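Local coordinates for protein cellulase (Xanthomonas axonopodis pv. citri, PDB 5HOS) that probably hydrolyses internal beta-1,4-glucosidic bonds of cellulose, as an endo-beta-1,4-glucanase of glycosyl hydrolase family 5, at residues R180-P191 and D219-E227; K28-I39 and M68-R79. One frame throughout, in Å; residues are numbered along the deposited sequence.

Contact 1 of 2, residues R180-P191 and D219-E227; sequences RKTGATNLILVP and DPLNRYAIE. With SO4 (sulfate ion), chain B.
R180 and D219 form a side-on salt bridge in which each nitrogen meets its own carboxylate oxygen: NE of R180 lies 2.8 Å from OD1 of D219, and NH2 of R180 the same 2.8 Å from OD2 of D219. The two flat groups are only 12° from coplanar, and both oxygens use their syn lone pairs. Above the carboxylate plane, OD1 also accepts from the backbone N of L221 in an Asx turn, and OD2 from the N of R223. The guanidinium turns its remaining edge to N186 O, which NH1 and NH2 share end-on, while I188 CD1 covers one of its faces.

With CG trans to the backbone N (chi1 -161°) and an extended chain, R223 has L187 N over one face of its guanidinium, toward the rim; NH1 bonds T185 O at 3.0 Å, and NE and NH2 each bind one oxygen of a sulfate, probably from the crystallisation liquor.

L221 packs beside the ion pair, its CG 3.6 Å from R180 CD. Within the sheet, L189 CD2 meets A225 CB at 4.0 Å.

The backbones run in register there, I188 beside Y224 and V190 beside I226. I188 N donates to R223 O, A225 N to I188 O, V190 N to A225 O at 2.9 Å, and E227 N to V190 O at 2.8 Å. E227 OE2 bonds H229. A buried ion pair thus joins the C-terminal end of helix 165-181 to the turn that leads into strand 224-231, beside neighbouring parallel strands of a closed (beta/alpha)8 barrel, the fold of family 5 glycosyl hydrolases.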
# COMPACT_ATOMS: atom_id res chain seq x y z
N ARG A 180 -17.69 3.69 6.41
CA ARG A 180 -19.00 3.50 5.76
C ARG A 180 -20.10 4.33 6.39
O ARG A 180 -21.02 4.77 5.69
CB ARG A 180 -19.39 2.01 5.70
CG ARG A 180 -18.49 1.13 4.83
CD ARG A 180 -17.99 1.82 3.57
NE ARG A 180 -17.26 0.91 2.70
CZ ARG A 180 -16.49 1.30 1.69
NH1 ARG A 180 -16.34 2.60 1.39
NH2 ARG A 180 -15.84 0.39 0.97
N LYS A 181 -20.00 4.56 7.70
CA LYS A 181 -21.00 5.40 8.36
C LYS A 181 -20.95 6.86 7.86
O LYS A 181 -21.97 7.54 7.91
CB LYS A 181 -20.87 5.30 9.89
CG LYS A 181 -22.16 5.67 10.62
CD LYS A 181 -22.16 5.24 12.07
CE LYS A 181 -23.54 5.44 12.67
NZ LYS A 181 -23.53 5.29 14.15
N THR A 182 -19.81 7.31 7.32
CA THR A 182 -19.73 8.64 6.69
C THR A 182 -20.48 8.74 5.36
O THR A 182 -20.73 9.84 4.89
CB THR A 182 -18.30 9.12 6.39
OG1 THR A 182 -17.74 8.35 5.31
CG2 THR A 182 -17.41 9.04 7.62
N GLY A 183 -20.78 7.60 4.75
CA GLY A 183 -21.40 7.55 3.42
C GLY A 183 -20.39 7.39 2.29
O GLY A 183 -20.77 7.19 1.15
N ALA A 184 -19.10 7.44 2.61
CA ALA A 184 -18.06 7.30 1.62
C ALA A 184 -18.09 5.92 0.97
O ALA A 184 -18.12 4.90 1.66
CB ALA A 184 -16.70 7.54 2.26
N THR A 185 -18.07 5.91 -0.36
CA THR A 185 -18.14 4.70 -1.16
C THR A 185 -16.81 4.24 -1.73
O THR A 185 -16.77 3.32 -2.55
CB THR A 185 -19.10 4.89 -2.34
OG1 THR A 185 -18.65 6.01 -3.12
CG2 THR A 185 -20.50 5.16 -1.83
N ASN A 186 -15.72 4.85 -1.28
CA ASN A 186 -14.40 4.54 -1.79
C ASN A 186 -13.98 3.10 -1.57
O ASN A 186 -14.41 2.45 -0.61
CB ASN A 186 -13.34 5.42 -1.12
CG ASN A 186 -13.71 6.89 -1.12
OD1 ASN A 186 -14.70 7.28 -0.49
ND2 ASN A 186 -12.92 7.70 -1.77
N LEU A 187 -13.10 2.64 -2.44
CA LEU A 187 -12.45 1.37 -2.24
C LEU A 187 -11.55 1.46 -1.01
O LEU A 187 -10.82 2.45 -0.83
CB LEU A 187 -11.61 1.02 -3.45
CG LEU A 187 -10.70 -0.19 -3.32
CD1 LEU A 187 -11.52 -1.48 -3.25
CD2 LEU A 187 -9.70 -0.19 -4.45
N ILE A 188 -11.61 0.41 -0.18
CA ILE A 188 -10.76 0.30 1.00
C ILE A 188 -9.81 -0.89 0.83
O ILE A 188 -10.23 -1.96 0.47
CB ILE A 188 -11.59 0.11 2.30
CG1 ILE A 188 -12.52 1.30 2.53
CG2 ILE A 188 -10.66 -0.07 3.49
CD1 ILE A 188 -13.59 1.06 3.56
N LEU A 189 -8.53 -0.67 1.13
CA LEU A 189 -7.54 -1.74 1.17
C LEU A 189 -7.26 -2.10 2.63
O LEU A 189 -6.86 -1.23 3.43
CB LEU A 189 -6.26 -1.33 0.45
CG LEU A 189 -6.39 -0.91 -1.02
CD1 LEU A 189 -5.02 -0.59 -1.59
CD2 LEU A 189 -7.09 -1.96 -1.87
N VAL A 190 -7.49 -3.37 2.97
CA VAL A 190 -7.48 -3.87 4.36
C VAL A 190 -6.31 -4.84 4.51
O VAL A 190 -6.31 -5.91 3.89
CB VAL A 190 -8.78 -4.63 4.69
CG1 VAL A 190 -8.83 -4.98 6.17
CG2 VAL A 190 -10.00 -3.81 4.30
N PRO A 191 -5.30 -4.48 5.31
CA PRO A 191 -4.17 -5.39 5.51
C PRO A 191 -4.46 -6.38 6.64
O PRO A 191 -5.33 -6.14 7.47
CB PRO A 191 -3.06 -4.45 5.93
CG PRO A 191 -3.79 -3.42 6.75
CD PRO A 191 -5.18 -3.29 6.16
N ASP A 219 -17.53 -5.62 5.03
CA ASP A 219 -17.62 -4.23 4.61
C ASP A 219 -19.10 -3.95 4.39
O ASP A 219 -19.69 -4.57 3.51
CB ASP A 219 -16.84 -4.02 3.31
CG ASP A 219 -16.91 -2.59 2.79
OD1 ASP A 219 -17.66 -1.75 3.33
OD2 ASP A 219 -16.21 -2.30 1.79
N PRO A 220 -19.69 -3.00 5.15
CA PRO A 220 -21.11 -2.63 4.90
C PRO A 220 -21.49 -2.25 3.46
O PRO A 220 -22.66 -2.41 3.10
CB PRO A 220 -21.32 -1.44 5.84
CG PRO A 220 -20.40 -1.70 6.98
CD PRO A 220 -19.17 -2.33 6.36
N LEU A 221 -20.55 -1.76 2.65
CA LEU A 221 -20.79 -1.48 1.22
C LEU A 221 -20.14 -2.49 0.26
O LEU A 221 -20.25 -2.35 -0.94
CB LEU A 221 -20.33 -0.05 0.86
CG LEU A 221 -20.97 1.13 1.60
CD1 LEU A 221 -20.52 2.44 0.97
CD2 LEU A 221 -22.49 1.08 1.59
N ASN A 222 -19.46 -3.50 0.79
CA ASN A 222 -18.82 -4.53 -0.01
C ASN A 222 -17.94 -3.99 -1.15
O ASN A 222 -18.07 -4.40 -2.29
CB ASN A 222 -19.87 -5.51 -0.55
CG ASN A 222 -19.27 -6.84 -0.96
OD1 ASN A 222 -18.16 -7.20 -0.55
ND2 ASN A 222 -20.01 -7.59 -1.76
N ARG A 223 -17.03 -3.07 -0.82
CA ARG A 223 -16.08 -2.55 -1.79
C ARG A 223 -14.71 -2.41 -1.16
O ARG A 223 -14.29 -1.31 -0.75
CB ARG A 223 -16.54 -1.21 -2.37
CG ARG A 223 -15.82 -0.90 -3.67
CD ARG A 223 -15.84 0.56 -4.03
NE ARG A 223 -14.97 0.83 -5.17
CZ ARG A 223 -14.77 2.04 -5.69
NH1 ARG A 223 -15.37 3.12 -5.18
NH2 ARG A 223 -13.95 2.18 -6.73
N TYR A 224 -14.01 -3.53 -1.09
CA TYR A 224 -12.70 -3.60 -0.44
C TYR A 224 -11.86 -4.70 -1.05
O TYR A 224 -12.36 -5.54 -1.80
CB TYR A 224 -12.87 -3.83 1.06
CG TYR A 224 -13.32 -5.23 1.46
CD1 TYR A 224 -14.65 -5.63 1.31
CD2 TYR A 224 -12.42 -6.14 1.99
CE1 TYR A 224 -15.06 -6.91 1.68
CE2 TYR A 224 -12.82 -7.41 2.37
CZ TYR A 224 -14.14 -7.79 2.21
OH TYR A 224 -14.49 -9.06 2.60
N ALA A 225 -10.57 -4.68 -0.74
CA ALA A 225 -9.67 -5.77 -1.07
C ALA A 225 -8.72 -5.96 0.09
O ALA A 225 -8.50 -5.04 0.87
CB ALA A 225 -8.90 -5.48 -2.35
N ILE A 226 -8.20 -7.18 0.19
CA ILE A 226 -7.20 -7.52 1.19
C ILE A 226 -5.84 -7.11 0.63
O ILE A 226 -5.46 -7.52 -0.46
CB ILE A 226 -7.20 -9.03 1.51
CG1 ILE A 226 -8.59 -9.49 1.98
CG2 ILE A 226 -6.13 -9.37 2.54
CD1 ILE A 226 -9.14 -8.74 3.18
N GLU A 227 -5.12 -6.32 1.40
CA GLU A 227 -3.81 -5.82 1.00
C GLU A 227 -2.76 -6.77 1.51
O GLU A 227 -2.72 -7.07 2.70
CB GLU A 227 -3.57 -4.43 1.59
CG GLU A 227 -2.15 -3.92 1.37
CD GLU A 227 -1.95 -2.47 1.75
OE1 GLU A 227 -2.92 -1.71 1.73
OE2 GLU A 227 -0.80 -2.08 2.05
S SO4 B . -13.03 -1.55 -7.47
O1 SO4 B . -13.78 -1.81 -6.21
O2 SO4 B . -13.98 -1.55 -8.60
O3 SO4 B . -12.36 -0.24 -7.39
O4 SO4 B . -12.05 -2.63 -7.69
O HOH W 1 -16.45 6.02 -4.84
O HOH W 2 -3.98 -0.75 4.15

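Contact 2 of 2, residues K28-I39 and M68-R79. With SO4 (sulfate ion), chain B.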
# COMPACT_ATOMS: atom_id res chain seq x y z
N LYS A 28 -7.53 -4.26 -12.22
CA LYS A 28 -7.93 -2.89 -12.51
C LYS A 28 -6.80 -1.88 -12.28
O LYS A 28 -6.71 -0.88 -13.00
CB LYS A 28 -9.15 -2.52 -11.64
CG LYS A 28 -9.67 -1.11 -11.82
CD LYS A 28 -11.03 -0.94 -11.16
CE LYS A 28 -11.56 0.47 -11.31
NZ LYS A 28 -12.91 0.60 -10.70
N TYR A 29 -5.96 -2.12 -11.28
CA TYR A 29 -4.97 -1.13 -10.85
C TYR A 29 -3.55 -1.64 -11.02
O TYR A 29 -3.23 -2.76 -10.62
CB TYR A 29 -5.21 -0.76 -9.38
CG TYR A 29 -6.60 -0.24 -9.07
CD1 TYR A 29 -6.94 1.08 -9.30
CD2 TYR A 29 -7.57 -1.08 -8.52
CE1 TYR A 29 -8.20 1.56 -9.02
CE2 TYR A 29 -8.84 -0.61 -8.22
CZ TYR A 29 -9.15 0.71 -8.48
OH TYR A 29 -10.38 1.21 -8.18
N ALA A 30 -2.69 -0.81 -11.62
CA ALA A 30 -1.27 -1.12 -11.78
C ALA A 30 -0.50 0.16 -11.52
O ALA A 30 -0.73 1.17 -12.19
CB ALA A 30 -0.98 -1.62 -13.17
N GLY A 31 0.42 0.13 -10.58
CA GLY A 31 1.12 1.34 -10.25
C GLY A 31 2.35 1.21 -9.41
O GLY A 31 3.02 0.17 -9.40
N VAL A 32 2.63 2.29 -8.69
CA VAL A 32 3.90 2.47 -8.03
C VAL A 32 3.73 3.24 -6.73
O VAL A 32 2.88 4.13 -6.62
CB VAL A 32 4.88 3.19 -8.98
CG1 VAL A 32 4.43 4.62 -9.27
CG2 VAL A 32 6.30 3.15 -8.44
N ASN A 33 4.54 2.89 -5.74
CA ASN A 33 4.64 3.66 -4.51
C ASN A 33 5.54 4.86 -4.75
O ASN A 33 6.66 4.70 -5.22
CB ASN A 33 5.24 2.82 -3.38
CG ASN A 33 4.24 1.87 -2.77
OD1 ASN A 33 3.60 2.20 -1.78
ND2 ASN A 33 4.13 0.66 -3.35
N LEU A 34 5.04 6.06 -4.43
CA LEU A 34 5.87 7.26 -4.44
C LEU A 34 6.22 7.59 -3.00
O LEU A 34 5.43 8.20 -2.28
CB LEU A 34 5.16 8.43 -5.13
CG LEU A 34 4.84 8.26 -6.61
CD1 LEU A 34 4.29 9.57 -7.18
CD2 LEU A 34 6.06 7.82 -7.41
N SER A 35 7.40 7.12 -2.60
CA SER A 35 7.90 7.30 -1.25
C SER A 35 8.47 8.70 -1.11
O SER A 35 9.10 9.21 -2.03
CB SER A 35 9.00 6.28 -0.96
OG SER A 35 9.56 6.52 0.31
N GLY A 36 8.27 9.30 0.06
CA GLY A 36 8.78 10.64 0.34
C GLY A 36 8.11 11.38 1.48
O GLY A 36 8.78 12.07 2.23
N ALA A 37 6.79 11.26 1.61
CA ALA A 37 6.04 11.99 2.64
C ALA A 37 6.08 11.30 4.02
O ALA A 37 5.79 11.93 5.04
CB ALA A 37 4.60 12.22 2.20
N GLU A 38 6.45 10.02 4.03
CA GLU A 38 6.48 9.19 5.24
C GLU A 38 7.84 9.13 5.93
O GLU A 38 7.94 8.64 7.06
CB GLU A 38 6.01 7.77 4.91
CG GLU A 38 7.04 6.78 4.36
CD GLU A 38 7.43 6.98 2.89
OE1 GLU A 38 7.10 8.02 2.27
OE2 GLU A 38 8.08 6.07 2.35
N ILE A 39 8.89 9.61 5.25
CA ILE A 39 10.27 9.38 5.71
C ILE A 39 10.69 10.27 6.88
O ILE A 39 10.00 11.24 7.22
CB ILE A 39 11.30 9.48 4.55
CG1 ILE A 39 11.47 10.92 4.06
CG2 ILE A 39 10.91 8.54 3.40
CD1 ILE A 39 12.49 11.08 2.97
N MET A 68 0.97 3.07 -16.13
CA MET A 68 0.48 2.85 -14.77
C MET A 68 -0.69 3.77 -14.54
O MET A 68 -0.70 4.90 -15.03
CB MET A 68 1.58 3.12 -13.75
CG MET A 68 2.58 2.01 -13.69
SD MET A 68 4.04 2.44 -12.76
CE MET A 68 4.90 0.86 -12.81
N ASN A 69 -1.68 3.29 -13.79
CA ASN A 69 -2.83 4.12 -13.43
C ASN A 69 -2.98 4.39 -11.93
O ASN A 69 -3.97 4.97 -11.53
CB ASN A 69 -4.12 3.53 -13.99
CG ASN A 69 -4.55 2.25 -13.29
OD1 ASN A 69 -3.81 1.68 -12.50
ND2 ASN A 69 -5.75 1.78 -13.59
N THR A 70 -2.00 4.00 -11.12
CA THR A 70 -2.13 4.09 -9.66
C THR A 70 -0.84 4.55 -9.00
O THR A 70 0.24 4.12 -9.38
CB THR A 70 -2.57 2.73 -9.07
OG1 THR A 70 -3.81 2.33 -9.69
CG2 THR A 70 -2.77 2.80 -7.56
N VAL A 71 -0.97 5.45 -8.04
CA VAL A 71 0.11 5.84 -7.14
C VAL A 71 -0.32 5.44 -5.73
O VAL A 71 -1.42 5.80 -5.30
CB VAL A 71 0.37 7.37 -7.20
CG1 VAL A 71 1.17 7.86 -6.00
CG2 VAL A 71 1.08 7.70 -8.51
N ARG A 72 0.53 4.70 -5.03
CA ARG A 72 0.35 4.52 -3.60
C ARG A 72 1.18 5.59 -2.94
O ARG A 72 2.39 5.72 -3.23
CB ARG A 72 0.73 3.12 -3.13
CG ARG A 72 0.53 2.86 -1.64
CD ARG A 72 0.52 1.36 -1.38
NE ARG A 72 0.37 0.94 0.01
CZ ARG A 72 1.37 0.69 0.87
NH1 ARG A 72 2.65 0.86 0.53
NH2 ARG A 72 1.08 0.24 2.09
N LEU A 73 0.53 6.38 -2.09
CA LEU A 73 1.16 7.53 -1.46
C LEU A 73 1.25 7.34 0.06
O LEU A 73 0.28 7.57 0.78
CB LEU A 73 0.36 8.78 -1.79
CG LEU A 73 0.93 10.11 -1.31
CD1 LEU A 73 2.12 10.51 -2.16
CD2 LEU A 73 -0.15 11.19 -1.33
N PRO A 74 2.43 6.90 0.55
CA PRO A 74 2.65 6.83 1.97
C PRO A 74 2.64 8.21 2.62
O PRO A 74 3.32 9.12 2.13
CB PRO A 74 4.04 6.21 2.08
CG PRO A 74 4.24 5.46 0.84
CD PRO A 74 3.57 6.32 -0.19
N ILE A 75 1.87 8.34 3.70
CA ILE A 75 1.85 9.54 4.54
C ILE A 75 1.98 9.10 5.99
O ILE A 75 1.68 7.95 6.31
CB ILE A 75 0.58 10.39 4.33
CG1 ILE A 75 -0.71 9.66 4.76
CG2 ILE A 75 0.47 10.80 2.87
CD1 ILE A 75 -1.15 9.90 6.18
N LEU A 76 2.46 10.01 6.83
CA LEU A 76 2.60 9.74 8.26
C LEU A 76 1.39 10.22 9.02
O LEU A 76 1.06 11.41 8.95
CB LEU A 76 3.82 10.45 8.86
CG LEU A 76 5.16 9.76 8.99
CD1 LEU A 76 6.00 10.57 9.97
CD2 LEU A 76 5.06 8.32 9.45
N TRP A 77 0.76 9.33 9.77
CA TRP A 77 -0.40 9.66 10.61
C TRP A 77 -0.15 10.95 11.41
O TRP A 77 -0.97 11.86 11.41
CB TRP A 77 -0.71 8.49 11.55
CG TRP A 77 -2.01 8.58 12.33
CD1 TRP A 77 -2.85 9.65 12.47
CD2 TRP A 77 -2.57 7.54 13.14
NE1 TRP A 77 -3.90 9.34 13.28
CE2 TRP A 77 -3.75 8.05 13.72
CE3 TRP A 77 -2.18 6.22 13.43
CZ2 TRP A 77 -4.57 7.28 14.56
CZ3 TRP A 77 -3.00 5.46 14.28
CH2 TRP A 77 -4.17 5.99 14.83
N GLU A 78 1.00 11.02 12.06
CA GLU A 78 1.30 12.12 12.98
C GLU A 78 1.47 13.47 12.28
O GLU A 78 1.23 14.52 12.90
CB GLU A 78 2.54 11.81 13.82
CG GLU A 78 2.36 10.60 14.72
CD GLU A 78 2.75 9.27 14.09
OE1 GLU A 78 3.01 9.19 12.86
OE2 GLU A 78 2.78 8.27 14.84
N ARG A 79 1.88 13.44 11.02
CA ARG A 79 1.94 14.66 10.21
C ARG A 79 0.55 15.11 9.77
O ARG A 79 0.26 16.30 9.74
CB ARG A 79 2.84 14.46 9.00
CG ARG A 79 4.29 14.21 9.39
CD ARG A 79 5.24 14.25 8.21
NE ARG A 79 6.62 14.22 8.71
CZ ARG A 79 7.61 13.43 8.29
NH1 ARG A 79 7.45 12.57 7.28
NH2 ARG A 79 8.80 13.54 8.87
S SO4 B . -13.03 -1.55 -7.47
O1 SO4 B . -13.78 -1.81 -6.21
O2 SO4 B . -13.98 -1.55 -8.60
O3 SO4 B . -12.36 -0.24 -7.39
O4 SO4 B . -12.05 -2.63 -7.69
O HOH W 3 4.94 9.67 0.04
O HOH W 4 3.18 12.60 5.88
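With CG of N33 trans to its carbonyl carbon (chi1 -78°) and CG of R72 trans to its backbone N (chi1 -178°), the two side chains run side by side off the same face of the sheet. The amide stands at 80° to the guanidinium, and NH1 of R72 donates to N33 OD1 at 2.8 Å, with the oxygen close to the guanidinium plane. R72 also makes salt bridges to E227 and E271, while N33 ND2 is held by the carbonyls of A270 and W303; the arginine is thus fixed between two acids.

At the start of the strands N69 stands in for a backbone partner: its ND2 donates to K28 O at 2.9 Å and its OD1 accepts from A30 N. T70 OG1 reaches the same OD1 from the opposite face of the amide. A sulfate, probably from the crystallisation liquor, accepts there from Y29 OH, 2.6 Å from SO4 O3 at the ring edge, and from K28 NZ, 3.2 Å from SO4 O2.

Strands 29-34 and 70-75 are the first two of the (beta/alpha)8 barrel, joined through helix 57-65 as a beta-alpha-beta crossover. Parallel bonds alternate along them: V32 N to T70 O, R72 N to V32 O, L34 N to R72 O. G31 CA lies 3.0 Å from T70 O. On the face away from R72, L34 CG packs crosswise on V71 CG1 at 3.7 Å.

Past the strands, E38 lies alongside the P74 ring, its CD 3.6 Å from P74 CB, and its carboxylate accepts from S35 OG and G36 N. A water bridges L34 O, P74 O and A37 N. R79 closes the far end, NH1 and NH2 converging on I39 O while NH1 also reaches A37 O, 2.9 Å away.

Both contacts pair neighbouring parallel strands of one barrel, 188-191 with 224-231 and 29-34 with 70-75, but their weight falls at different heights. Contact 1 places its charged side-chain bonds before the strands begin, where helix 165-181 meets the turn before strand 224-231, and it reaches exposed residues there. Contact 2 lies nearer the centre of the chain, is more buried, and extends beyond the C-terminal ends of its strands into loops held by R79 bonds to backbone carbonyls and by bridging waters. The salt bridge between E227 and R72 joins the two contacts across the barrel; at the opposite end L187 packs against Y29 and both contacts bind the same sulfate.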